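Long-range contacts in cyclic UMP-AMP synthase (PDB 6E0K), which makes the cyclic dinucleotide 3',3'-cUAMP from UTP and ATP, the second messenger of a bacterial antiphage defence system: residues S6-W11 / I190-N195; S12-T17 / K50-I55; A29-Y34 / R101-Y106; G39-Y44 / V63-N68. All blocks are in the same frame, centred on the assembly; numbering follows the deposited sequence.

Contact 1 of 4, residues S6-W11 / I190-N195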
loop_
_atom_site.group_PDB
_atom_site.type_symbol
_atom_site.label_atom_id
_atom_site.label_comp_id
_atom_site.label_asym_id
_atom_site.label_seq_id
_atom_site.Cartn_x
_atom_site.Cartn_y
_atom_site.Cartn_z
ATOM N N SER A 6 14.459 -8.112 -22.589
ATOM C CA SER A 6 15.210 -8.688 -21.478
ATOM C C SER A 6 15.443 -7.681 -20.364
ATOM O O SER A 6 15.533 -8.066 -19.190
ATOM C CB SER A 6 16.548 -9.224 -21.970
ATOM O OG SER A 6 17.296 -8.190 -22.596
ATOM N N GLN A 7 15.599 -6.402 -20.707
ATOM C CA GLN A 7 15.728 -5.378 -19.680
ATOM C C GLN A 7 14.419 -5.199 -18.924
ATOM O O GLN A 7 14.414 -5.116 -17.692
ATOM C CB GLN A 7 16.170 -4.051 -20.306
ATOM C CG GLN A 7 16.315 -2.912 -19.302
ATOM C CD GLN A 7 17.390 -3.188 -18.270
ATOM O OE1 GLN A 7 18.581 -3.021 -18.541
ATOM N NE2 GLN A 7 16.979 -3.633 -17.088
ATOM N N LEU A 8 13.301 -5.128 -19.645
ATOM C CA LEU A 8 12.014 -5.021 -18.971
ATOM C C LEU A 8 11.748 -6.246 -18.108
ATOM O O LEU A 8 11.221 -6.124 -16.996
ATOM C CB LEU A 8 10.902 -4.839 -20.000
ATOM C CG LEU A 8 11.058 -3.604 -20.886
ATOM C CD1 LEU A 8 9.974 -3.612 -21.952
ATOM C CD2 LEU A 8 10.955 -2.339 -20.038
ATOM N N GLU A 9 12.128 -7.431 -18.593
ATOM C CA GLU A 9 11.897 -8.642 -17.809
ATOM C C GLU A 9 12.719 -8.631 -16.524
ATOM O O GLU A 9 12.218 -9.013 -15.461
ATOM C CB GLU A 9 12.210 -9.884 -18.645
ATOM C CG GLU A 9 11.637 -11.195 -18.071
ATOM C CD GLU A 9 12.468 -11.773 -16.935
ATOM O OE1 GLU A 9 13.691 -11.521 -16.889
ATOM O OE2 GLU A 9 11.892 -12.482 -16.083
ATOM N N ARG A 10 13.978 -8.189 -16.591
ATOM C CA ARG A 10 14.765 -8.049 -15.366
ATOM C C ARG A 10 14.103 -7.082 -14.390
ATOM O O ARG A 10 14.040 -7.342 -13.179
ATOM C CB ARG A 10 16.185 -7.578 -15.704
ATOM C CG ARG A 10 17.105 -8.676 -16.201
ATOM C CD ARG A 10 18.569 -8.238 -16.137
ATOM N NE ARG A 10 18.832 -7.083 -16.989
ATOM C CZ ARG A 10 19.022 -7.159 -18.303
ATOM N NH1 ARG A 10 18.970 -8.334 -18.911
ATOM N NH2 ARG A 10 19.257 -6.060 -19.012
ATOM N N TRP A 11 13.601 -5.956 -14.902
ATOM C CA TRP A 11 12.921 -4.996 -14.047
ATOM C C TRP A 11 11.649 -5.568 -13.432
ATOM O O TRP A 11 11.210 -5.083 -12.382
ATOM C CB TRP A 11 12.593 -3.740 -14.857
ATOM C CG TRP A 11 13.750 -2.811 -15.086
ATOM C CD1 TRP A 11 14.940 -2.780 -14.414
ATOM C CD2 TRP A 11 13.799 -1.754 -16.046
ATOM N NE1 TRP A 11 15.733 -1.762 -14.908
ATOM C CE2 TRP A 11 15.053 -1.120 -15.910
ATOM C CE3 TRP A 11 12.898 -1.277 -17.006
ATOM C CZ2 TRP A 11 15.443 -0.052 -16.721
ATOM C CZ3 TRP A 11 13.283 -0.207 -17.805
ATOM C CH2 TRP A 11 14.546 0.390 -17.654
ATOM N N ILE A 190 3.605 -4.071 -12.433
ATOM C CA ILE A 190 3.863 -3.070 -11.403
ATOM C C ILE A 190 5.346 -3.016 -11.082
ATOM O O ILE A 190 5.946 -1.937 -10.998
ATOM C CB ILE A 190 3.048 -3.371 -10.136
ATOM C CG1 ILE A 190 1.555 -3.140 -10.384
ATOM C CG2 ILE A 190 3.531 -2.498 -8.984
ATOM C CD1 ILE A 190 0.714 -3.636 -9.200
ATOM N N ARG A 191 5.962 -4.184 -10.903
ATOM C CA ARG A 191 7.372 -4.198 -10.531
ATOM C C ARG A 191 8.241 -3.648 -11.650
ATOM O O ARG A 191 9.201 -2.918 -11.386
ATOM C CB ARG A 191 7.805 -5.616 -10.147
ATOM C CG ARG A 191 7.025 -6.122 -8.920
ATOM C CD ARG A 191 7.599 -7.423 -8.359
ATOM N NE ARG A 191 7.688 -8.462 -9.383
ATOM C CZ ARG A 191 6.857 -9.499 -9.496
ATOM N NH1 ARG A 191 5.870 -9.688 -8.627
ATOM N NH2 ARG A 191 7.041 -10.373 -10.490
ATOM N N MET A 192 7.912 -3.988 -12.900
ATOM C CA MET A 192 8.620 -3.429 -14.051
ATOM C C MET A 192 8.606 -1.906 -14.016
ATOM O O MET A 192 9.650 -1.263 -14.156
ATOM C CB MET A 192 7.988 -3.932 -15.342
ATOM C CG MET A 192 8.648 -3.336 -16.594
ATOM S SD MET A 192 7.710 -3.680 -18.092
ATOM C CE MET A 192 6.246 -2.664 -17.843
ATOM N N PHE A 193 7.434 -1.308 -13.800
ATOM C CA PHE A 193 7.376 0.148 -13.778
ATOM C C PHE A 193 8.066 0.728 -12.545
ATOM O O PHE A 193 8.705 1.782 -12.636
ATOM C CB PHE A 193 5.927 0.620 -13.874
ATOM C CG PHE A 193 5.384 0.576 -15.270
ATOM C CD1 PHE A 193 5.943 1.362 -16.273
ATOM C CD2 PHE A 193 4.303 -0.237 -15.586
ATOM C CE1 PHE A 193 5.444 1.323 -17.570
ATOM C CE2 PHE A 193 3.782 -0.262 -16.880
ATOM C CZ PHE A 193 4.371 0.516 -17.879
ATOM N N LYS A 194 7.957 0.066 -11.388
ATOM C CA LYS A 194 8.714 0.516 -10.221
ATOM C C LYS A 194 10.212 0.524 -10.494
ATOM O O LYS A 194 10.916 1.469 -10.123
ATOM C CB LYS A 194 8.410 -0.372 -9.007
ATOM C CG LYS A 194 7.101 -0.073 -8.338
ATOM C CD LYS A 194 6.942 -1.037 -7.170
ATOM C CE LYS A 194 5.772 -0.731 -6.297
ATOM N NZ LYS A 194 6.019 -1.483 -5.016
ATOM N N ASN A 195 10.732 -0.554 -11.078
ATOM C CA ASN A 195 12.162 -0.588 -11.376
ATOM C C ASN A 195 12.545 0.400 -12.477
ATOM O O ASN A 195 13.646 0.968 -12.438
ATOM C CB ASN A 195 12.585 -2.005 -11.747
ATOM C CG ASN A 195 13.135 -2.784 -10.558
ATOM O OD1 ASN A 195 13.918 -2.267 -9.748
ATOM N ND2 ASN A 195 12.717 -4.033 -10.441
#
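The carbonyl oxygen of Trp11, in the last turn of helix 5-11, accepts a short, nearly straight hydrogen bond from the side-chain amide of Asn195 (ND2 to Trp11 O 2.7 Å, 172° at the hydrogen). This is a helix-helix crossing: the short N-terminal helix runs across helix 186-202 at 102°, with the two segment axes 8.3 Å apart at closest approach. Trp11 O lies within the plane of the Asn195 amide, whereas ND2 is tilted out of the Trp11 carbonyl plane. A second, softer hold on the same oxygen is a CA-H...O contact from Met192, whose CA lies 3.5 Å from Trp11 O. CB of Asn195 sits 3.6 Å from CB of Trp11 and equally near its CG and CD1, pressing on the pyrrole end of the indole. That face of the indole also carries Asn195 O near its rim.

One turn back, with CG anti to the backbone N (chi1 178°), Met192 reaches across to helix 5-11. Its sulfur meets Leu8 obliquely, with SD 3.9 Å from Leu8 CB and 4.0 Å from Leu8 CD2. Helices 231-244 and 269-285 close over this apolar side, Phe231 covering both Leu8 and Met192.

Arg191 and Lys194 turn to the loops 12-17 and 50-55. NZ of Lys194, which binds ATP, hydrogen-bonds to Thr53 O, while Arg191 NE bonds to Ser12 O and NH1 to Ser52 O. Within Met192 the end of the chain folds back, putting CE over one face of the Phe193 ring.

Contact 2 of 4, residues S12-T17 / K50-I55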
loop_
_atom_site.group_PDB
_atom_site.type_symbol
_atom_site.label_atom_id
_atom_site.label_comp_id
_atom_site.label_asym_id
_atom_site.label_seq_id
_atom_site.Cartn_x
_atom_site.Cartn_y
_atom_site.Cartn_z
ATOM N N SER A 12 11.056 -6.599 -14.044
ATOM C CA SER A 12 9.853 -7.202 -13.481
ATOM C C SER A 12 10.133 -8.139 -12.309
ATOM O O SER A 12 9.175 -8.611 -11.686
ATOM C CB SER A 12 9.081 -7.976 -14.553
ATOM O OG SER A 12 9.668 -9.263 -14.776
ATOM N N HIS A 13 11.395 -8.437 -12.001
ATOM C CA HIS A 13 11.671 -9.409 -10.945
ATOM C C HIS A 13 11.227 -8.910 -9.574
ATOM O O HIS A 13 11.321 -7.725 -9.253
ATOM C CB HIS A 13 13.154 -9.738 -10.888
ATOM C CG HIS A 13 13.648 -10.465 -12.094
ATOM N ND1 HIS A 13 14.989 -10.693 -12.325
ATOM C CD2 HIS A 13 12.985 -11.030 -13.131
ATOM C CE1 HIS A 13 15.130 -11.352 -13.461
ATOM N NE2 HIS A 13 13.931 -11.576 -13.967
ATOM N N GLN A 14 10.786 -9.850 -8.748
ATOM C CA GLN A 14 10.429 -9.558 -7.371
ATOM C C GLN A 14 11.636 -9.753 -6.463
ATOM O O GLN A 14 12.417 -10.692 -6.638
ATOM C CB GLN A 14 9.286 -10.470 -6.929
ATOM C CG GLN A 14 8.616 -10.045 -5.615
ATOM C CD GLN A 14 7.573 -11.030 -5.140
ATOM O OE1 GLN A 14 7.218 -11.991 -5.843
ATOM N NE2 GLN A 14 7.062 -10.795 -3.940
ATOM N N GLY A 15 11.794 -8.853 -5.498
ATOM C CA GLY A 15 12.750 -9.085 -4.436
ATOM C C GLY A 15 12.365 -10.279 -3.580
ATOM O O GLY A 15 11.209 -10.724 -3.539
ATOM N N ALA A 16 13.359 -10.811 -2.878
ATOM C CA ALA A 16 13.097 -11.932 -1.990
ATOM C C ALA A 16 12.140 -11.511 -0.883
ATOM O O ALA A 16 12.125 -10.353 -0.458
ATOM C CB ALA A 16 14.398 -12.444 -1.380
ATOM N N THR A 17 11.335 -12.467 -0.411
ATOM C CA THR A 17 10.360 -12.190 0.640
ATOM C C THR A 17 10.555 -13.020 1.898
ATOM O O THR A 17 9.773 -12.857 2.838
ATOM C CB THR A 17 8.924 -12.420 0.145
ATOM O OG1 THR A 17 8.734 -13.804 -0.175
ATOM C CG2 THR A 17 8.616 -11.559 -1.077
ATOM N N LYS A 50 3.424 -7.687 1.002
ATOM C CA LYS A 50 2.130 -8.352 1.005
ATOM C C LYS A 50 1.586 -8.486 -0.402
ATOM O O LYS A 50 1.028 -9.530 -0.772
ATOM C CB LYS A 50 1.145 -7.558 1.861
ATOM C CG LYS A 50 -0.275 -8.077 1.814
ATOM C CD LYS A 50 -0.389 -9.445 2.444
ATOM C CE LYS A 50 -1.834 -9.892 2.517
ATOM N NZ LYS A 50 -1.990 -11.199 3.206
ATOM N N ASN A 51 1.747 -7.442 -1.201
ATOM C CA ASN A 51 1.130 -7.386 -2.515
ATOM C C ASN A 51 2.034 -7.915 -3.607
ATOM O O ASN A 51 1.682 -7.813 -4.790
ATOM C CB ASN A 51 0.685 -5.958 -2.819
ATOM C CG ASN A 51 -0.547 -5.572 -2.016
ATOM O OD1 ASN A 51 -1.671 -5.853 -2.422
ATOM N ND2 ASN A 51 -0.333 -4.976 -0.851
ATOM N N SER A 52 3.166 -8.516 -3.224
ATOM C CA SER A 52 4.133 -9.095 -4.152
ATOM C C SER A 52 4.648 -8.073 -5.148
ATOM O O SER A 52 5.012 -8.428 -6.267
ATOM C CB SER A 52 3.555 -10.298 -4.905
ATOM O OG SER A 52 3.130 -11.292 -4.001
ATOM N N THR A 53 4.715 -6.805 -4.758
ATOM C CA THR A 53 5.257 -5.780 -5.637
ATOM C C THR A 53 6.576 -5.222 -5.135
ATOM O O THR A 53 7.044 -4.206 -5.660
ATOM C CB THR A 53 4.250 -4.641 -5.818
ATOM O OG1 THR A 53 3.926 -4.095 -4.536
ATOM C CG2 THR A 53 2.978 -5.157 -6.460
ATOM N N ASN A 54 7.216 -5.881 -4.167
ATOM C CA ASN A 54 8.515 -5.421 -3.690
ATOM C C ASN A 54 9.600 -5.658 -4.745
ATOM O O ASN A 54 9.698 -6.747 -5.323
ATOM C CB ASN A 54 8.887 -6.131 -2.382
ATOM C CG ASN A 54 8.900 -7.643 -2.523
ATOM O OD1 ASN A 54 7.864 -8.262 -2.795
ATOM N ND2 ASN A 54 10.068 -8.245 -2.327
ATOM N N ILE A 55 10.391 -4.619 -5.024
ATOM C CA ILE A 55 11.492 -4.759 -5.980
ATOM C C ILE A 55 12.823 -5.020 -5.292
ATOM O O ILE A 55 13.813 -5.333 -5.976
ATOM C CB ILE A 55 11.595 -3.531 -6.915
ATOM C CG1 ILE A 55 11.801 -2.243 -6.115
ATOM C CG2 ILE A 55 10.352 -3.444 -7.809
ATOM C CD1 ILE A 55 12.109 -1.022 -6.978
HETATM O O HOH W 1 13.512 -6.222 -8.593
HETATM O O HOH W 2 4.896 -11.716 -2.008
#
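Ser52 CA lies 3.4 Å from Gln14 NE2, where two loops meet just beyond the Gly47-Ser48 (GS) motif that begins helix 47-50, as in nucleotidyltransferases. Ser52 has a positive phi (58°) and is the C-prime residue of a Schellman motif that ends this helix, with Thr53 N bonded to Ser48 O and Ser52 N to Tyr49 O. A water joins its OG to Gln14 NE2. Thr53 OG1 hydrogen-bonds to Glu216 OE2, and its backbone O accepts Lys194 NZ.

Asn54 carries most of the contact. Its CG stands between the backbone N and the carbonyl carbon (chi1 57°), which points the amide at segment 12-17. OD1 takes Gln14 NE2 on a lone pair in the carbonyl plane, 2.9 Å away and fairly straight (165°), with the two amides turned steeply against each other. Gln14 reaches it on an extended chain whose CG also brushes OD1. Asn54 ND2 gives a weak bond to Gly15 O (3.0 Å) and a hydrogen bond to Arg56 O, while Thr17 CG2 lies 3.8 Å from OD1. The backbone Asn54 O accepts Gly15 N at 3.0 Å from above the carbonyl plane.

The side chain of Ile55 leaves segment 12-17 behind and touches Asn195, near the ATP-binding Lys194, yet its backbone approaches Gly15 to 4.8 Å between CA atoms. The other bridging water donates to His13 O (2.7 Å) and Ile55 O (2.8 Å).

Contact 3 of 4, residues A29-Y34 / R101-Y106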
loop_
_atom_site.group_PDB
_atom_site.type_symbol
_atom_site.label_atom_id
_atom_site.label_comp_id
_atom_site.label_asym_id
_atom_site.label_seq_id
_atom_site.Cartn_x
_atom_site.Cartn_y
_atom_site.Cartn_z
ATOM N N ALA A 29 4.797 -13.422 16.954
ATOM C CA ALA A 29 5.231 -14.179 18.116
ATOM C C ALA A 29 5.380 -13.286 19.343
ATOM O O ALA A 29 5.083 -13.708 20.465
ATOM C CB ALA A 29 6.549 -14.891 17.791
ATOM N N ALA A 30 5.844 -12.047 19.149
ATOM C CA ALA A 30 5.933 -11.105 20.260
ATOM C C ALA A 30 4.556 -10.857 20.868
ATOM O O ALA A 30 4.385 -10.864 22.094
ATOM C CB ALA A 30 6.560 -9.793 19.779
ATOM N N LEU A 31 3.553 -10.654 20.021
ATOM C CA LEU A 31 2.223 -10.357 20.545
ATOM C C LEU A 31 1.567 -11.587 21.163
ATOM O O LEU A 31 0.749 -11.453 22.086
ATOM C CB LEU A 31 1.353 -9.762 19.443
ATOM C CG LEU A 31 1.907 -8.478 18.811
ATOM C CD1 LEU A 31 0.863 -7.816 17.949
ATOM C CD2 LEU A 31 2.395 -7.499 19.854
ATOM N N ASP A 32 1.926 -12.787 20.692
ATOM C CA ASP A 32 1.387 -14.009 21.290
ATOM C C ASP A 32 1.800 -14.157 22.746
ATOM O O ASP A 32 1.104 -14.825 23.524
ATOM C CB ASP A 32 1.851 -15.244 20.510
ATOM C CG ASP A 32 1.060 -15.475 19.242
ATOM O OD1 ASP A 32 -0.101 -15.031 19.168
ATOM O OD2 ASP A 32 1.589 -16.129 18.320
ATOM N N ARG A 33 2.928 -13.568 23.138
ATOM C CA ARG A 33 3.403 -13.712 24.510
ATOM C C ARG A 33 2.721 -12.777 25.503
ATOM O O ARG A 33 2.864 -12.978 26.714
ATOM C CB ARG A 33 4.917 -13.514 24.536
ATOM C CG ARG A 33 5.619 -14.701 23.907
ATOM C CD ARG A 33 7.022 -14.436 23.428
ATOM N NE ARG A 33 7.670 -15.714 23.147
ATOM C CZ ARG A 33 7.356 -16.503 22.122
ATOM N NH1 ARG A 33 6.402 -16.149 21.257
ATOM N NH2 ARG A 33 7.991 -17.660 21.971
ATOM N N TYR A 34 1.958 -11.800 25.032
ATOM C CA TYR A 34 1.332 -10.800 25.881
ATOM C C TYR A 34 -0.062 -11.249 26.306
ATOM O O TYR A 34 -0.735 -12.005 25.598
ATOM C CB TYR A 34 1.259 -9.481 25.112
ATOM C CG TYR A 34 0.935 -8.251 25.933
ATOM C CD1 TYR A 34 1.903 -7.649 26.728
ATOM C CD2 TYR A 34 -0.325 -7.661 25.872
ATOM C CE1 TYR A 34 1.618 -6.513 27.463
ATOM C CE2 TYR A 34 -0.618 -6.526 26.609
ATOM C CZ TYR A 34 0.362 -5.950 27.392
ATOM O OH TYR A 34 0.090 -4.820 28.125
ATOM N N ARG A 101 3.747 -2.107 24.902
ATOM C CA ARG A 101 4.293 -2.899 26.000
ATOM C C ARG A 101 4.665 -4.301 25.538
ATOM O O ARG A 101 5.726 -4.818 25.899
ATOM C CB ARG A 101 3.288 -2.971 27.150
ATOM C CG ARG A 101 3.371 -1.803 28.112
ATOM C CD ARG A 101 2.571 -2.078 29.375
ATOM N NE ARG A 101 1.135 -2.018 29.116
ATOM C CZ ARG A 101 0.447 -0.884 29.051
ATOM N NH1 ARG A 101 1.071 0.275 29.221
ATOM N NH2 ARG A 101 -0.857 -0.903 28.808
ATOM N N ALA A 102 3.806 -4.924 24.733
ATOM C CA ALA A 102 4.080 -6.268 24.237
ATOM C C ALA A 102 5.358 -6.300 23.413
ATOM O O ALA A 102 6.197 -7.197 23.572
ATOM C CB ALA A 102 2.901 -6.755 23.397
ATOM N N LEU A 103 5.523 -5.332 22.519
ATOM C CA LEU A 103 6.720 -5.317 21.684
ATOM C C LEU A 103 7.965 -5.018 22.510
ATOM O O LEU A 103 9.011 -5.643 22.315
ATOM C CB LEU A 103 6.555 -4.292 20.566
ATOM C CG LEU A 103 5.401 -4.613 19.615
ATOM C CD1 LEU A 103 5.155 -3.429 18.677
ATOM C CD2 LEU A 103 5.703 -5.885 18.838
ATOM N N THR A 104 7.876 -4.054 23.424
ATOM C CA THR A 104 9.010 -3.727 24.279
ATOM C C THR A 104 9.403 -4.908 25.161
ATOM O O THR A 104 10.595 -5.169 25.363
ATOM C CB THR A 104 8.664 -2.505 25.132
ATOM O OG1 THR A 104 8.335 -1.404 24.266
ATOM C CG2 THR A 104 9.834 -2.122 26.017
ATOM N N ASP A 105 8.417 -5.630 25.700
ATOM C CA ASP A 105 8.729 -6.790 26.535
ATOM C C ASP A 105 9.517 -7.822 25.745
ATOM O O ASP A 105 10.443 -8.450 26.272
ATOM C CB ASP A 105 7.451 -7.447 27.069
ATOM C CG ASP A 105 6.747 -6.630 28.147
ATOM O OD1 ASP A 105 7.361 -5.724 28.754
ATOM O OD2 ASP A 105 5.555 -6.924 28.401
ATOM N N TYR A 106 9.158 -8.014 24.479
ATOM C CA TYR A 106 9.772 -9.081 23.702
ATOM C C TYR A 106 11.134 -8.673 23.135
ATOM O O TYR A 106 12.117 -9.408 23.283
ATOM C CB TYR A 106 8.822 -9.523 22.590
ATOM C CG TYR A 106 9.373 -10.656 21.760
ATOM C CD1 TYR A 106 9.279 -11.969 22.198
ATOM C CD2 TYR A 106 9.989 -10.403 20.547
ATOM C CE1 TYR A 106 9.794 -13.007 21.444
ATOM C CE2 TYR A 106 10.497 -11.424 19.784
ATOM C CZ TYR A 106 10.399 -12.725 20.236
ATOM O OH TYR A 106 10.916 -13.736 19.452
HETATM O O HOH W 3 5.523 -9.755 24.350
#
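The end of helix 18-32 and the turn after it meet helix 92-107, pairing Ala30 with Tyr106 and Tyr34 with Ala102, each pair 5.5 Å apart between CA atoms. Small residues allow this closeness. Ala30 CB sits 3.5 Å from Tyr106 CG, and Ala30 CA stands over one face of that ring, toward its rim. CD of Arg33 comes obliquely to the same ring, 3.6 Å from Tyr106 CD1, while Arg33 NH1 bonds back to Ala29 O.

The ring of Tyr34 is anti to its backbone N (chi1 -166°), laying CG and CD1 against Ala102 CB and the hydroxyl beside Arg101. Arg101 NE donates to Tyr34 OH (3.2 Å) within the guanidinium plane. Asp98 OD1 hydrogen-bonds Tyr34 OH and forms a salt bridge with Arg101 NH2, holding both. Between the helices a water donates to Ala30 O and Ala102 O, bridging the two carbonyls, which also accept Arg33 N and Tyr106 N.

Deeper down, Leu31 CD2 meets Ala102 CB and Leu103 CD2. Leu103 continues onto Val112 of strand 112-114 and onto Val121 and the UTP-binding Leu119 of strand 119-122, so the two helices pack together against the catalytic sheet.

Contact 4 of 4, residues G39-Y44 / V63-N68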
loop_
_atom_site.group_PDB
_atom_site.type_symbol
_atom_site.label_atom_id
_atom_site.label_comp_id
_atom_site.label_asym_id
_atom_site.label_seq_id
_atom_site.Cartn_x
_atom_site.Cartn_y
_atom_site.Cartn_z
ATOM N N GLY A 39 -9.129 -8.508 24.017
ATOM C CA GLY A 39 -9.105 -8.998 22.655
ATOM C C GLY A 39 -7.681 -9.040 22.137
ATOM O O GLY A 39 -6.893 -8.103 22.319
ATOM N N LYS A 40 -7.356 -10.114 21.492
ATOM C CA LYS A 40 -6.038 -10.278 20.907
ATOM C C LYS A 40 -6.056 -9.782 19.468
ATOM O O LYS A 40 -6.919 -10.203 18.689
ATOM C CB LYS A 40 -5.638 -11.735 20.946
ATOM C CG LYS A 40 -4.274 -12.007 20.423
ATOM C CD LYS A 40 -4.025 -13.487 20.528
ATOM C CE LYS A 40 -2.627 -13.814 20.143
ATOM N NZ LYS A 40 -2.353 -15.242 20.471
ATOM N N PRO A 41 -5.152 -8.895 19.072
ATOM C CA PRO A 41 -5.219 -8.338 17.721
ATOM C C PRO A 41 -4.708 -9.319 16.681
ATOM O O PRO A 41 -3.969 -10.264 16.975
ATOM C CB PRO A 41 -4.311 -7.109 17.798
ATOM C CG PRO A 41 -3.296 -7.492 18.846
ATOM C CD PRO A 41 -4.083 -8.270 19.872
ATOM N N GLU A 42 -5.127 -9.085 15.445
ATOM C CA GLU A 42 -4.524 -9.822 14.345
ATOM C C GLU A 42 -3.304 -9.066 13.841
ATOM O O GLU A 42 -3.164 -7.852 14.033
ATOM C CB GLU A 42 -5.521 -10.059 13.210
ATOM C CG GLU A 42 -5.964 -8.809 12.493
ATOM C CD GLU A 42 -6.811 -9.110 11.260
ATOM O OE1 GLU A 42 -6.511 -10.083 10.538
ATOM O OE2 GLU A 42 -7.778 -8.370 11.018
ATOM N N VAL A 43 -2.394 -9.808 13.213
ATOM C CA VAL A 43 -1.153 -9.252 12.707
ATOM C C VAL A 43 -1.037 -9.692 11.260
ATOM O O VAL A 43 -1.009 -10.898 10.980
ATOM C CB VAL A 43 0.064 -9.736 13.516
ATOM C CG1 VAL A 43 1.333 -9.025 13.050
ATOM C CG2 VAL A 43 -0.176 -9.536 15.005
ATOM N N TYR A 44 -0.983 -8.732 10.342
ATOM C CA TYR A 44 -0.856 -9.071 8.935
ATOM C C TYR A 44 0.025 -8.051 8.232
ATOM O O TYR A 44 0.325 -6.980 8.762
ATOM C CB TYR A 44 -2.233 -9.194 8.259
ATOM C CG TYR A 44 -3.128 -7.969 8.264
ATOM C CD1 TYR A 44 -4.000 -7.725 9.322
ATOM C CD2 TYR A 44 -3.134 -7.082 7.184
ATOM C CE1 TYR A 44 -4.848 -6.614 9.312
ATOM C CE2 TYR A 44 -3.974 -5.967 7.169
ATOM C CZ TYR A 44 -4.819 -5.742 8.236
ATOM O OH TYR A 44 -5.658 -4.648 8.219
ATOM N N VAL A 63 3.776 -3.757 8.706
ATOM C CA VAL A 63 2.994 -4.689 9.504
ATOM C C VAL A 63 1.781 -3.959 10.058
ATOM O O VAL A 63 1.893 -2.817 10.510
ATOM C CB VAL A 63 3.839 -5.276 10.652
ATOM C CG1 VAL A 63 3.025 -6.276 11.480
ATOM C CG2 VAL A 63 5.116 -5.917 10.091
ATOM N N VAL A 64 0.631 -4.624 10.032
ATOM C CA VAL A 64 -0.602 -4.095 10.611
ATOM C C VAL A 64 -0.954 -4.921 11.846
ATOM O O VAL A 64 -1.043 -6.150 11.772
ATOM C CB VAL A 64 -1.755 -4.137 9.596
ATOM C CG1 VAL A 64 -3.001 -3.512 10.218
ATOM C CG2 VAL A 64 -1.388 -3.400 8.318
ATOM N N VAL A 65 -1.164 -4.245 12.972
ATOM C CA VAL A 65 -1.602 -4.875 14.212
ATOM C C VAL A 65 -2.996 -4.327 14.493
ATOM O O VAL A 65 -3.147 -3.152 14.853
ATOM C CB VAL A 65 -0.614 -4.596 15.352
ATOM C CG1 VAL A 65 -1.152 -5.108 16.668
ATOM C CG2 VAL A 65 0.714 -5.289 15.042
ATOM N N GLN A 66 -4.020 -5.148 14.273
ATOM C CA GLN A 66 -5.399 -4.666 14.182
ATOM C C GLN A 66 -6.270 -5.320 15.245
ATOM O O GLN A 66 -6.380 -6.552 15.301
ATOM C CB GLN A 66 -5.963 -4.930 12.785
ATOM C CG GLN A 66 -7.444 -4.567 12.671
ATOM C CD GLN A 66 -7.947 -4.630 11.242
ATOM O OE1 GLN A 66 -7.252 -4.208 10.310
ATOM N NE2 GLN A 66 -9.168 -5.128 11.057
ATOM N N LEU A 67 -6.905 -4.493 16.076
ATOM C CA LEU A 67 -7.841 -4.987 17.077
ATOM C C LEU A 67 -9.203 -5.186 16.431
ATOM O O LEU A 67 -9.718 -4.278 15.771
ATOM C CB LEU A 67 -7.944 -3.993 18.231
ATOM C CG LEU A 67 -8.832 -4.447 19.377
ATOM C CD1 LEU A 67 -8.192 -5.632 20.057
ATOM C CD2 LEU A 67 -9.085 -3.299 20.354
ATOM N N ASN A 68 -9.785 -6.377 16.609
ATOM C CA ASN A 68 -11.076 -6.705 16.013
ATOM C C ASN A 68 -12.173 -6.978 17.025
ATOM O O ASN A 68 -13.306 -7.265 16.620
ATOM C CB ASN A 68 -10.937 -7.919 15.089
ATOM C CG ASN A 68 -10.173 -7.596 13.837
ATOM O OD1 ASN A 68 -10.468 -6.602 13.177
ATOM N ND2 ASN A 68 -9.188 -8.424 13.497
HETATM O O HOH W 4 -9.210 -8.711 18.093
#
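The Tyr44 ring lies flat over Val64, whose CB stands 3.8 Å from the ring centroid, 13° off its normal, in a CH-pi contact. At the ring edge, in plane, are Glu42 CG and Gln66 OE1. The Tyr44 hydroxyl donates to Gln66 OE1 (2.7 Å), the ring and the amide being turned 75° apart. Tyr44 CG sits between the backbone N and the carbonyl carbon (chi1 60°), which folds the ring back across the neighbouring strand.

The same face continues as a chain of hydrogen bonds. Gln66 NE2 donates to Asn68 OD1 on a lone pair (2.9 Å), and Asn68 ND2 meets Glu42 OE2 from above the carboxylate plane (2.9 Å). Lys169 forms a salt bridge with that OE2, and Gln135 also bonds Asn68 OD1.

Beneath, the strands are antiparallel. Glu42 with Gln66 and Tyr44 with Val64 are hydrogen-bonded pairs, the shortest backbone link being Val64 N to Tyr44 O (2.7 Å). Val43 with Val65 is the non-hydrogen-bonded pair between them. On its face Val43 CG1 touches Val63 CG1 at 3.6 Å and Pro41 CG touches Val65 CG1, against Ile27 and Leu31 of helix 18-32 and Phe95 of helix 92-107.

Strand 42-45 leads into Gly47-Ser48; Asp60 and Asp62 at the start of strand 61-68, with Asp129 on strand 127-138, bind magnesium: the GS and D-x-D arrangement of the nucleotidyltransferase (Pol beta-like) fold.

Contacts 3 and 4 build the catalytic domain and touch: Leu31 packs on Val43 and Val65, and Asp32 forms a salt bridge with Lys40. Contact 4 is buried, a strand ladder with Val43 and Val65 on one face and Tyr44 over Val64 with a polar chain on the other; contact 3 is partly buried, its tyrosines and arginines reaching the surface. On the opposite side of the chain's centre from contact 4, contact 1 joins two helices through apolar packing and one hydrogen bond from a side-chain amide. Contact 2, at the surface, relies on amides, backbone and water. Loop 50-55, reached from strand 42-45 through helix 47-50, contacts helix 186-202 through Arg191 and Lys194, tying contacts 1 and 2.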